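Side-chain contact in acetyltransferase-like, GNAT family (Bacteroides thetaiotaomicron, PDB 3EY5), which probably transfers an acetyl group to an amine, as expected of a GNAT-family N-acetyltransferase: residues 120-125 / 130-135. Numbering follows the deposited sequence.
Sequences RRINFY and FTLWEK
Tyr125 and Phe130 illustrate how a helix can be tied to the strand that follows it by two neighbouring aromatic rings and one backbone bond. Their side chains run alongside each other in the same direction from CB atoms 4.1 Å apart, yet the rings do not lie flat together. The edge of Tyr125 is turned toward one face of Phe130 in a T-shaped pair, with centroids 5.7 Å apart and planes at 72°; CD1 of Tyr125 lies over that face, displaced toward the rim. In both residues CG lies anti to the carbonyl carbon, so that the two side chains leave their backbones in a similar way, while the ring planes stay steeply turned. Beside them, the amide of Phe130 donates to the carbonyl of Tyr125, N to O 3.0 Å, nearly straight at the hydrogen (163°) but tilted out of the carbonyl plane. That oxygen also lies 3.6 Å from CD2 of Phe130, so the ring borders the bond. In this GNAT domain the pairing marks the tight return from helix 116-127 into strand 131-134, which runs antiparallel to strand 149-156, and both side chains also reach Leu108 of strand 106-110, joining the helix to the sheet. Farther from the turn, the contact becomes purely aliphatic. Leu132, with CG anti to its own amide nitrogen (chi1 180°), brings CD2 to 4.2 Å from CG2 of Ile122, the two side chains meeting at a slant. Ile122 also touches Val110, and Leu132 touches Met154, a residue that Tyr125 also meets.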
loop_
_atom_site.group_PDB
_atom_site.type_symbol
_atom_site.label_atom_id
_atom_site.label_comp_id
_atom_site.label_asym_id
_atom_site.label_seq_id
_atom_site.Cartn_x
_atom_site.Cartn_y
_atom_site.Cartn_z
ATOM N N ARG A 120 -7.819 -11.092 10.880
ATOM C CA ARG A 120 -6.422 -11.510 10.965
ATOM C C ARG A 120 -5.427 -10.461 10.441
ATOM O O ARG A 120 -4.344 -10.259 11.029
ATOM C CB ARG A 120 -6.218 -12.847 10.243
ATOM C CG ARG A 120 -6.127 -14.056 11.181
ATOM C CD ARG A 120 -7.421 -14.859 11.260
ATOM N NE ARG A 120 -8.386 -14.296 12.199
ATOM C CZ ARG A 120 -9.415 -14.968 12.712
ATOM N NH1 ARG A 120 -10.244 -14.363 13.561
ATOM N NH2 ARG A 120 -9.617 -16.245 12.385
ATOM N N ARG A 121 -5.784 -9.792 9.333
ATOM C CA ARG A 121 -4.916 -8.759 8.739
ATOM C C ARG A 121 -4.749 -7.626 9.743
ATOM O O ARG A 121 -3.676 -7.140 9.935
ATOM C CB ARG A 121 -5.496 -8.146 7.454
ATOM C CG ARG A 121 -5.844 -9.051 6.262
ATOM C CD ARG A 121 -4.800 -10.119 5.947
ATOM N NE ARG A 121 -3.742 -9.701 5.026
ATOM C CZ ARG A 121 -3.450 -10.322 3.880
ATOM N NH1 ARG A 121 -4.135 -11.398 3.499
ATOM N NH2 ARG A 121 -2.455 -9.874 3.113
ATOM N N ILE A 122 -5.842 -7.214 10.382
ATOM C CA ILE A 122 -5.763 -6.124 11.354
ATOM C C ILE A 122 -4.878 -6.519 12.538
ATOM O O ILE A 122 -3.984 -5.754 12.915
ATOM C CB ILE A 122 -7.163 -5.619 11.759
ATOM C CG1 ILE A 122 -7.709 -4.778 10.603
ATOM C CG2 ILE A 122 -7.099 -4.751 12.993
ATOM C CD1 ILE A 122 -9.150 -4.730 10.537
ATOM N N ASN A 123 -5.077 -7.718 13.100
ATOM C CA ASN A 123 -4.177 -8.141 14.185
ATOM C C ASN A 123 -2.717 -8.303 13.734
ATOM O O ASN A 123 -1.784 -7.980 14.495
ATOM C CB ASN A 123 -4.696 -9.389 14.920
ATOM C CG ASN A 123 -6.029 -9.106 15.629
ATOM O OD1 ASN A 123 -6.128 -8.168 16.397
ATOM N ND2 ASN A 123 -7.033 -9.900 15.362
ATOM N N PHE A 124 -2.510 -8.778 12.518
ATOM C CA PHE A 124 -1.163 -8.799 11.993
ATOM C C PHE A 124 -0.554 -7.365 12.017
ATOM O O PHE A 124 0.520 -7.145 12.565
ATOM C CB PHE A 124 -1.131 -9.404 10.604
ATOM C CG PHE A 124 0.151 -9.203 9.903
ATOM C CD1 PHE A 124 1.208 -10.054 10.127
ATOM C CD2 PHE A 124 0.312 -8.148 9.022
ATOM C CE1 PHE A 124 2.421 -9.863 9.462
ATOM C CE2 PHE A 124 1.528 -7.944 8.351
ATOM C CZ PHE A 124 2.580 -8.793 8.576
ATOM N N TYR A 125 -1.265 -6.382 11.479
ATOM C CA TYR A 125 -0.688 -5.044 11.458
ATOM C C TYR A 125 -0.514 -4.438 12.857
ATOM O O TYR A 125 0.478 -3.720 13.101
ATOM C CB TYR A 125 -1.481 -4.123 10.552
ATOM C CG TYR A 125 -1.254 -4.390 9.073
ATOM C CD1 TYR A 125 -0.023 -4.125 8.492
ATOM C CD2 TYR A 125 -2.270 -4.891 8.260
ATOM C CE1 TYR A 125 0.209 -4.349 7.170
ATOM C CE2 TYR A 125 -2.055 -5.110 6.880
ATOM C CZ TYR A 125 -0.809 -4.837 6.359
ATOM O OH TYR A 125 -0.539 -5.042 5.024
ATOM N N PHE A 130 1.123 -0.930 14.006
ATOM C CA PHE A 130 0.124 -0.040 13.436
ATOM C C PHE A 130 -1.060 0.086 14.379
ATOM O O PHE A 130 -1.492 -0.903 14.993
ATOM C CB PHE A 130 -0.337 -0.529 12.050
ATOM C CG PHE A 130 0.706 -0.376 10.988
ATOM C CD1 PHE A 130 0.599 0.638 10.053
ATOM C CD2 PHE A 130 1.804 -1.238 10.924
ATOM C CE1 PHE A 130 1.548 0.795 9.036
ATOM C CE2 PHE A 130 2.780 -1.078 9.915
ATOM C CZ PHE A 130 2.649 -0.051 8.972
ATOM N N THR A 131 -1.579 1.309 14.476
ATOM C CA THR A 131 -2.787 1.616 15.214
ATOM C C THR A 131 -3.980 1.625 14.262
ATOM O O THR A 131 -3.937 2.291 13.210
ATOM C CB THR A 131 -2.695 3.007 15.882
ATOM O OG1 THR A 131 -1.574 3.036 16.775
ATOM C CG2 THR A 131 -3.940 3.299 16.708
ATOM N N LEU A 132 -5.038 0.904 14.646
ATOM C CA LEU A 132 -6.300 0.943 13.904
ATOM C C LEU A 132 -7.125 2.223 14.155
ATOM O O LEU A 132 -7.454 2.526 15.293
ATOM C CB LEU A 132 -7.153 -0.277 14.226
ATOM C CG LEU A 132 -8.498 -0.293 13.481
ATOM C CD1 LEU A 132 -8.260 -0.409 11.986
ATOM C CD2 LEU A 132 -9.391 -1.427 13.987
ATOM N N TRP A 133 -7.441 2.965 13.085
ATOM C CA TRP A 133 -8.362 4.091 13.149
ATOM C C TRP A 133 -9.787 3.648 12.816
ATOM O O TRP A 133 -10.066 3.135 11.707
ATOM C CB TRP A 133 -7.891 5.188 12.202
ATOM C CG TRP A 133 -6.728 5.966 12.761
ATOM C CD1 TRP A 133 -6.037 5.718 13.955
ATOM C CD2 TRP A 133 -6.105 7.105 12.178
ATOM N NE1 TRP A 133 -5.033 6.640 14.113
ATOM C CE2 TRP A 133 -5.051 7.502 13.048
ATOM C CE3 TRP A 133 -6.320 7.830 10.998
ATOM C CZ2 TRP A 133 -4.220 8.584 12.764
ATOM C CZ3 TRP A 133 -5.488 8.900 10.721
ATOM C CH2 TRP A 133 -4.456 9.269 11.599
ATOM N N GLU A 134 -10.678 3.823 13.792
ATOM C CA GLU A 134 -12.090 3.453 13.683
ATOM C C GLU A 134 -12.918 4.568 13.045
ATOM O O GLU A 134 -14.009 4.876 13.529
ATOM C CB GLU A 134 -12.659 3.198 15.081
ATOM C CG GLU A 134 -11.672 2.625 16.085
ATOM C CD GLU A 134 -11.855 1.136 16.259
ATOM O OE1 GLU A 134 -11.423 0.599 17.310
ATOM O OE2 GLU A 134 -12.446 0.511 15.343
ATOM N N LYS A 135 -12.403 5.200 12.008
ATOM C CA LYS A 135 -13.115 6.297 11.411
ATOM C C LYS A 135 -13.870 5.681 10.256
ATOM O O LYS A 135 -13.459 4.666 9.726
ATOM C CB LYS A 135 -12.111 7.368 10.958
ATOM C CG LYS A 135 -11.336 7.970 12.131
ATOM C CD LYS A 135 -12.162 9.076 12.764
ATOM C CE LYS A 135 -11.788 9.378 14.198
ATOM N NZ LYS A 135 -12.520 10.666 14.577
#